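Local structure of probable branched-chain amino acid ABC transporter, amino acid binding protein (Thermus thermophilus, 3LKB) at residues 321-326 and 341-346; 199-204 and 224-229. The protein probably serves as the substrate-binding component of a branched-chain amino acid ABC transporter, holding a bound valine in the crystal. The protein carries 2 engineered substitutions. All blocks are in the same frame, centred on the assembly; numbering follows the deposited sequence.

Reading from the N terminus, interaction 2 comes first: the chain runs through strand 201-205, passes along helix 208-220 and returns in strand 226-229, so that the pairing of 199-204 with 224-229 closes a beta-alpha-beta unit in the seven-stranded mixed sheet. Interaction 1 opens only after that unit is complete. There 321-326, at the exit of helix 313-321, meets 341-346 in the connection leading to strand 357-362 and closes a loop of 14 residues with neither helix nor strand, with Asp344 of 341-346 among the ligands of a sodium ion. The two closures are in series, neither nested nor crossed. They lie on opposite sides of the chain's centre, their nearest atoms about 19 Å apart, and do not touch.

Interaction 1 (321-326 and 341-346); sequences VGMNGP and VEIDFT. With NA (sodium ion), chain E.
Asn324 reaches across to the backbone of Phe345, its ND2 donating to Phe345 O at 2.9 Å. The bond is almost straight (177°), with the acceptor in the plane of the amide and the donor in the carbonyl plane. With CG lying between the backbone N and the carbonyl carbon (chi1 49°), the amide also comes against Thr346 CG2, 3.5 Å from ND2. Were Asn324 an alanine, Phe345 O would probably lose this donor, and a gap would be likely to open beside the Thr346 methyl. Phe345 N donates to Met323 O at 2.9 Å, from above the carbonyl plane; Met323 centres an inverse gamma turn. Its sulfur sits at the edge of the Phe345 ring, SD 4.1 Å from CD2, a Met-aromatic contact, and Phe120 meets that ring edge-to-face.

The contact sets 321-326 against a sodium-binding segment: Asp344 grips the ion through its backbone O (2.2 Å) and OD1 (2.4 Å), and a water and the carbonyl oxygens of Thr351 and Gly352 complete the five ligands. A second water links Asp344 OD2 to Gly325 N. Both segments belong to the long connection between helix 313-321 and strand 357-362, with Met323 and Ile343 packed on helix 285-308.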
ATOM      1  N   VAL A 321      -0.106  28.120  19.011  1.00 12.43           N
ATOM      2  CA  VAL A 321       0.805  29.279  19.063  1.00 11.70           C
ATOM      3  C   VAL A 321       1.188  29.641  20.482  1.00 12.10           C
ATOM      4  O   VAL A 321       2.071  30.467  20.680  1.00 12.61           O
ATOM      5  CB  VAL A 321       0.256  30.568  18.338  1.00 11.56           C
ATOM      6  CG1 VAL A 321      -0.074  30.303  16.875  1.00 12.23           C
ATOM      7  CG2 VAL A 321      -0.990  31.107  19.014  1.00 12.40           C
ATOM      8  N   GLY A 322       0.513  29.055  21.461  1.00 11.87           N
ATOM      9  CA  GLY A 322       0.965  29.119  22.854  1.00 12.43           C
ATOM     10  C   GLY A 322       1.836  27.932  23.285  1.00 12.85           C
ATOM     11  O   GLY A 322       2.219  27.832  24.468  1.00 12.52           O
ATOM     12  N   MET A 323       2.138  27.023  22.345  1.00 12.70           N
ATOM     13  CA  MET A 323       2.895  25.778  22.630  1.00 12.46           C
ATOM     14  C   MET A 323       4.397  26.058  22.580  1.00 13.26           C
ATOM     15  O   MET A 323       5.098  25.603  21.652  1.00 12.27           O
ATOM     16  CB  MET A 323       2.503  24.706  21.607  1.00 12.43           C
ATOM     17  CG  MET A 323       2.765  23.225  21.940  1.00 12.50           C
ATOM     18  SD  MET A 323       2.168  22.113  20.565  1.00  4.30           S
ATOM     19  CE  MET A 323       0.519  21.788  21.103  1.00  4.86           C
ATOM     20  N   ASN A 324       4.886  26.836  23.557  1.00 13.26           N
ATOM     21  CA  ASN A 324       6.301  27.216  23.627  1.00 14.88           C
ATOM     22  C   ASN A 324       6.845  27.429  25.028  1.00 15.71           C
ATOM     23  O   ASN A 324       6.093  27.490  26.017  1.00 16.12           O
ATOM     24  CB  ASN A 324       6.562  28.472  22.795  1.00 15.24           C
ATOM     25  CG  ASN A 324       5.576  29.571  23.103  1.00 15.84           C
ATOM     26  OD1 ASN A 324       5.571  30.132  24.200  1.00 22.08           O
ATOM     27  ND2 ASN A 324       4.741  29.878  22.155  1.00 16.02           N
ATOM     28  N   GLY A 325       8.167  27.530  25.112  1.00 16.30           N
ATOM     29  CA  GLY A 325       8.851  27.626  26.416  1.00 16.28           C
ATOM     30  C   GLY A 325       8.600  26.406  27.279  1.00 16.40           C
ATOM     31  O   GLY A 325       8.675  25.283  26.810  1.00 16.18           O
ATOM     32  N   PRO A 326       8.340  26.621  28.567  1.00 17.00           N
ATOM     33  CA  PRO A 326       7.943  25.575  29.520  1.00 16.98           C
ATOM     34  C   PRO A 326       6.579  24.972  29.161  1.00 16.25           C
ATOM     35  O   PRO A 326       6.167  23.993  29.766  1.00 16.68           O
ATOM     36  CB  PRO A 326       7.766  26.345  30.860  1.00 17.34           C
ATOM     37  CG  PRO A 326       8.337  27.687  30.639  1.00 17.90           C
ATOM     38  CD  PRO A 326       8.468  27.952  29.185  1.00 17.25           C
ATOM     39  N   VAL A 341      13.802  23.050  22.912  1.00 26.16           N
ATOM     40  CA  VAL A 341      12.820  22.053  23.320  1.00 23.73           C
ATOM     41  C   VAL A 341      12.326  21.319  22.084  1.00 22.28           C
ATOM     42  O   VAL A 341      12.710  21.676  20.966  1.00 22.17           O
ATOM     43  CB  VAL A 341      11.648  22.685  24.133  1.00 24.30           C
ATOM     44  CG1 VAL A 341      12.057  22.851  25.608  1.00 23.44           C
ATOM     45  CG2 VAL A 341      11.254  24.028  23.561  1.00 23.28           C
ATOM     46  N   GLU A 342      11.488  20.299  22.285  1.00 20.47           N
ATOM     47  CA  GLU A 342      11.066  19.426  21.204  1.00 17.73           C
ATOM     48  C   GLU A 342      10.033  20.115  20.308  1.00 15.82           C
ATOM     49  O   GLU A 342      10.384  20.648  19.265  1.00 15.56           O
ATOM     50  CB  GLU A 342      10.534  18.101  21.734  1.00 18.03           C
ATOM     51  CG  GLU A 342      10.374  17.010  20.664  1.00 19.13           C
ATOM     52  CD  GLU A 342       9.657  15.757  21.208  1.00 25.09           C
ATOM     53  OE1 GLU A 342       9.631  15.577  22.465  1.00 24.46           O
ATOM     54  OE2 GLU A 342       9.125  14.949  20.387  1.00 25.45           O
ATOM     55  N   ILE A 343       8.773  20.112  20.693  1.00 13.12           N
ATOM     56  CA  ILE A 343       7.780  20.737  19.826  1.00 11.69           C
ATOM     57  C   ILE A 343       7.361  22.116  20.325  1.00 11.45           C
ATOM     58  O   ILE A 343       6.659  22.217  21.302  1.00 11.62           O
ATOM     59  CB  ILE A 343       6.514  19.855  19.645  1.00 10.48           C
ATOM     60  CG1 ILE A 343       6.882  18.414  19.264  1.00  8.84           C
ATOM     61  CG2 ILE A 343       5.599  20.478  18.613  1.00  9.84           C
ATOM     62  CD1 ILE A 343       7.629  18.297  17.914  1.00 10.11           C
ATOM     63  N   ASP A 344       7.781  23.159  19.640  1.00 11.26           N
ATOM     64  CA  ASP A 344       7.416  24.504  20.018  1.00 12.69           C
ATOM     65  C   ASP A 344       7.094  25.363  18.805  1.00 12.91           C
ATOM     66  O   ASP A 344       7.838  25.340  17.791  1.00 12.74           O
ATOM     67  CB  ASP A 344       8.457  25.175  20.969  1.00 12.77           C
ATOM     68  CG  ASP A 344       9.863  25.292  20.363  1.00 16.49           C
ATOM     69  OD1 ASP A 344      10.227  24.599  19.357  1.00 18.40           O
ATOM     70  OD2 ASP A 344      10.640  26.102  20.912  1.00 20.07           O
ATOM     71  N   PHE A 345       5.949  26.056  18.901  1.00 12.53           N
ATOM     72  CA  PHE A 345       5.466  26.950  17.876  1.00 11.86           C
ATOM     73  C   PHE A 345       5.143  28.318  18.492  1.00 12.70           C
ATOM     74  O   PHE A 345       4.875  28.423  19.683  1.00 10.98           O
ATOM     75  CB  PHE A 345       4.152  26.410  17.297  1.00 12.71           C
ATOM     76  CG  PHE A 345       4.264  25.062  16.622  1.00 10.48           C
ATOM     77  CD1 PHE A 345       4.940  24.926  15.426  1.00  6.51           C
ATOM     78  CD2 PHE A 345       3.656  23.945  17.173  1.00  9.04           C
ATOM     79  CE1 PHE A 345       5.039  23.700  14.796  1.00  6.22           C
ATOM     80  CE2 PHE A 345       3.750  22.687  16.529  1.00  7.09           C
ATOM     81  CZ  PHE A 345       4.423  22.586  15.347  1.00  7.79           C
ATOM     82  N   THR A 346       5.166  29.353  17.662  1.00 12.48           N
ATOM     83  CA  THR A 346       4.634  30.623  18.026  1.00 14.36           C
ATOM     84  C   THR A 346       3.982  31.139  16.760  1.00 15.60           C
ATOM     85  O   THR A 346       4.126  30.530  15.697  1.00 14.28           O
ATOM     86  CB  THR A 346       5.738  31.664  18.391  1.00 14.86           C
ATOM     87  OG1 THR A 346       6.470  32.016  17.202  1.00 15.58           O
ATOM     88  CG2 THR A 346       6.662  31.188  19.536  1.00 12.66           C
TER
HETATM   89 NA    NA E 394       9.898  25.085  16.999  1.00  8.79          NA
HETATM   90  O   HOH W   1      10.185  27.271  23.061  1.00 15.78           O
HETATM   91  O   HOH W   2      11.557  26.681  17.017  1.00 15.38           O

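Interaction 2 (199-204 and 224-229); sequences VEYVVH and KMRHLG
Tyr201 and Arg226 are paired in register on neighbouring parallel strands, and Arg226 CB and CG come up to the CD1 corner of the Tyr201 ring, each 3.9 Å from CD1. Bends at chi2 and chi3 then carry the guanidinium away from 199-204, where NH1 makes a weak hydrogen bond to Gly248 O and a long, weak ion pair with Glu360. Leu228 CD1 meets the tyrosine ring at its edge, 4.0 Å from Tyr201 CD1, and also approaches Val203 CG2.

Met225, Val202 and His227 meet on the other face of the sheet. The methionine chain is bent at chi3 (-66°), which places both SD and CE 3.8 Å from Val202 CG2, while SD also touches Val199. Val202 CG2 lies over one face of the His227 imidazole, whose buried NE2 has no polar partner in the model. The His204 and His227 rings come edge to edge, but their modelled spacing is doubtful.

Four main-chain hydrogen bonds join the strands, from Arg226 N to Glu200 O through to His204 N to Leu228 O (2.7 Å). His204 ND1 adds a weak bond to the same Leu228 oxygen. This is a beta-alpha-beta crossover: helix 208-220 covers the histidines, helix 188-196 packs on Val202 and Met225, helix 126-140 lies over Tyr201, Val203 and Leu228, and strand 145-150 flanks 201-205.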
ATOM      1  N   VAL A 199      30.884  12.379 -10.515  1.00 17.53           N
ATOM      2  CA  VAL A 199      30.065  12.557  -9.325  1.00 16.01           C
ATOM      3  C   VAL A 199      30.631  11.741  -8.163  1.00 15.42           C
ATOM      4  O   VAL A 199      31.025  10.617  -8.347  1.00 13.71           O
ATOM      5  CB  VAL A 199      28.555  12.219  -9.608  1.00 15.80           C
ATOM      6  CG1 VAL A 199      27.701  12.171  -8.336  1.00 13.69           C
ATOM      7  CG2 VAL A 199      27.973  13.253 -10.577  1.00 16.45           C
ATOM      8  N   GLU A 200      30.665  12.318  -6.964  1.00 15.39           N
ATOM      9  CA  GLU A 200      31.252  11.600  -5.835  1.00 16.09           C
ATOM     10  C   GLU A 200      30.273  11.416  -4.698  1.00 14.96           C
ATOM     11  O   GLU A 200      30.496  10.623  -3.797  1.00 13.52           O
ATOM     12  CB  GLU A 200      32.531  12.279  -5.361  1.00 17.17           C
ATOM     13  CG  GLU A 200      32.655  13.725  -5.734  1.00 23.35           C
ATOM     14  CD  GLU A 200      34.111  14.231  -5.704  1.00 30.92           C
ATOM     15  OE1 GLU A 200      34.333  15.470  -5.880  1.00 32.28           O
ATOM     16  OE2 GLU A 200      35.015  13.382  -5.495  1.00 31.81           O
ATOM     17  N   TYR A 201      29.180  12.167  -4.763  1.00 14.09           N
ATOM     18  CA  TYR A 201      28.189  12.157  -3.724  1.00 12.85           C
ATOM     19  C   TYR A 201      26.883  12.306  -4.429  1.00 12.03           C
ATOM     20  O   TYR A 201      26.711  13.216  -5.227  1.00 12.58           O
ATOM     21  CB  TYR A 201      28.370  13.347  -2.801  1.00 12.71           C
ATOM     22  CG  TYR A 201      29.600  13.251  -1.949  1.00 13.26           C
ATOM     23  CD1 TYR A 201      29.523  12.770  -0.642  1.00 12.50           C
ATOM     24  CD2 TYR A 201      30.846  13.654  -2.440  1.00 14.03           C
ATOM     25  CE1 TYR A 201      30.658  12.677   0.147  1.00 16.01           C
ATOM     26  CE2 TYR A 201      32.004  13.581  -1.644  1.00 13.20           C
ATOM     27  CZ  TYR A 201      31.902  13.095  -0.358  1.00 15.53           C
ATOM     28  OH  TYR A 201      33.024  13.005   0.432  1.00 14.46           O
ATOM     29  N   VAL A 202      25.963  11.419  -4.136  1.00 10.30           N
ATOM     30  CA  VAL A 202      24.615  11.585  -4.620  1.00 10.06           C
ATOM     31  C   VAL A 202      23.672  11.874  -3.451  1.00  9.89           C
ATOM     32  O   VAL A 202      23.594  11.100  -2.492  1.00  9.20           O
ATOM     33  CB  VAL A 202      24.124  10.315  -5.344  1.00  9.57           C
ATOM     34  CG1 VAL A 202      22.807  10.562  -5.976  1.00  8.84           C
ATOM     35  CG2 VAL A 202      25.097   9.918  -6.350  1.00  7.80           C
ATOM     36  N   VAL A 203      22.964  12.989  -3.537  1.00  9.15           N
ATOM     37  CA  VAL A 203      21.990  13.320  -2.513  1.00  8.61           C
ATOM     38  C   VAL A 203      20.610  13.016  -3.043  1.00  8.83           C
ATOM     39  O   VAL A 203      20.262  13.481  -4.120  1.00  8.41           O
ATOM     40  CB  VAL A 203      22.065  14.797  -2.154  1.00  8.58           C
ATOM     41  CG1 VAL A 203      20.901  15.196  -1.238  1.00  5.80           C
ATOM     42  CG2 VAL A 203      23.399  15.074  -1.515  1.00  7.75           C
ATOM     43  N   HIS A 204      19.824  12.265  -2.272  1.00  9.15           N
ATOM     44  CA  HIS A 204      18.457  11.880  -2.698  1.00  9.07           C
ATOM     45  C   HIS A 204      17.343  12.634  -1.990  1.00  8.92           C
ATOM     46  O   HIS A 204      17.367  12.804  -0.780  1.00  9.01           O
ATOM     47  CB  HIS A 204      18.238  10.405  -2.397  1.00  8.73           C
ATOM     48  CG  HIS A 204      19.005   9.474  -3.286  1.00  9.61           C
ATOM     49  ND1 HIS A 204      20.320   9.111  -3.040  1.00  7.58           N
ATOM     50  CD2 HIS A 204      18.644   8.826  -4.421  1.00  7.62           C
ATOM     51  CE1 HIS A 204      20.719   8.253  -3.959  1.00  4.37           C
ATOM     52  NE2 HIS A 204      19.724   8.064  -4.809  1.00  8.70           N
ATOM     53  N   LYS A 224      31.879   3.874  -6.310  1.00 26.28           N
ATOM     54  CA  LYS A 224      32.368   4.446  -5.059  1.00 26.91           C
ATOM     55  C   LYS A 224      31.626   5.715  -4.573  1.00 25.12           C
ATOM     56  O   LYS A 224      31.969   6.261  -3.518  1.00 24.84           O
ATOM     57  CB  LYS A 224      33.870   4.769  -5.154  1.00 28.27           C
ATOM     58  CG  LYS A 224      34.748   3.709  -5.846  1.00 33.81           C
ATOM     59  CD  LYS A 224      34.922   2.415  -5.013  1.00 39.53           C
ATOM     60  CE  LYS A 224      35.859   1.419  -5.721  1.00 43.56           C
ATOM     61  NZ  LYS A 224      37.012   2.133  -6.376  1.00 47.86           N
ATOM     62  N   MET A 225      30.641   6.192  -5.324  1.00 23.00           N
ATOM     63  CA  MET A 225      29.968   7.406  -4.921  1.00 21.29           C
ATOM     64  C   MET A 225      29.264   7.123  -3.607  1.00 20.00           C
ATOM     65  O   MET A 225      28.750   6.019  -3.373  1.00 18.86           O
ATOM     66  CB  MET A 225      28.902   7.851  -5.918  1.00 21.52           C
ATOM     67  CG  MET A 225      29.151   7.568  -7.392  1.00 23.28           C
ATOM     68  SD  MET A 225      27.668   7.975  -8.330  1.00 15.25           S
ATOM     69  CE  MET A 225      26.629   6.744  -7.676  1.00 25.76           C
ATOM     70  N   ARG A 226      29.246   8.129  -2.758  1.00 18.07           N
ATOM     71  CA  ARG A 226      28.499   8.087  -1.526  1.00 17.34           C
ATOM     72  C   ARG A 226      27.053   8.593  -1.731  1.00 15.49           C
ATOM     73  O   ARG A 226      26.826   9.593  -2.431  1.00 15.18           O
ATOM     74  CB  ARG A 226      29.245   8.914  -0.490  1.00 17.64           C
ATOM     75  CG  ARG A 226      28.437   9.279   0.715  1.00 23.23           C
ATOM     76  CD  ARG A 226      28.428   8.154   1.758  1.00 29.13           C
ATOM     77  NE  ARG A 226      29.796   7.802   2.092  1.00 32.90           N
ATOM     78  CZ  ARG A 226      30.204   7.386   3.287  1.00 36.91           C
ATOM     79  NH1 ARG A 226      29.369   7.241   4.330  1.00 33.51           N
ATOM     80  NH2 ARG A 226      31.487   7.095   3.429  1.00 40.23           N
ATOM     81  N   HIS A 227      26.087   7.894  -1.120  1.00 13.41           N
ATOM     82  CA  HIS A 227      24.690   8.327  -1.101  1.00 10.99           C
ATOM     83  C   HIS A 227      24.179   8.876   0.243  1.00 10.40           C
ATOM     84  O   HIS A 227      24.453   8.344   1.327  1.00  9.95           O
ATOM     85  CB  HIS A 227      23.760   7.232  -1.629  1.00 11.12           C
ATOM     86  CG  HIS A 227      24.121   6.732  -2.995  1.00  9.79           C
ATOM     87  ND1 HIS A 227      25.284   6.035  -3.244  1.00  9.19           N
ATOM     88  CD2 HIS A 227      23.458   6.794  -4.174  1.00  7.05           C
ATOM     89  CE1 HIS A 227      25.329   5.699  -4.525  1.00  9.10           C
ATOM     90  NE2 HIS A 227      24.239   6.165  -5.114  1.00 10.51           N
ATOM     91  N   LEU A 228      23.418   9.962   0.138  1.00  9.32           N
ATOM     92  CA  LEU A 228      22.835  10.659   1.272  1.00  9.24           C
ATOM     93  C   LEU A 228      21.390  10.984   0.930  1.00  8.38           C
ATOM     94  O   LEU A 228      20.990  10.914  -0.231  1.00  9.62           O
ATOM     95  CB  LEU A 228      23.626  11.950   1.599  1.00  8.96           C
ATOM     96  CG  LEU A 228      25.178  11.849   1.528  1.00  9.73           C
ATOM     97  CD1 LEU A 228      25.720  11.858   0.080  1.00  7.39           C
ATOM     98  CD2 LEU A 228      25.805  13.009   2.334  1.00  9.27           C
ATOM     99  N   GLY A 229      20.594  11.363   1.913  1.00  7.46           N
ATOM    100  CA  GLY A 229      19.186  11.581   1.650  1.00  6.76           C
ATOM    101  C   GLY A 229      18.434  12.225   2.774  1.00  7.41           C
ATOM    102  O   GLY A 229      18.819  12.142   3.929  1.00  8.35           O
TER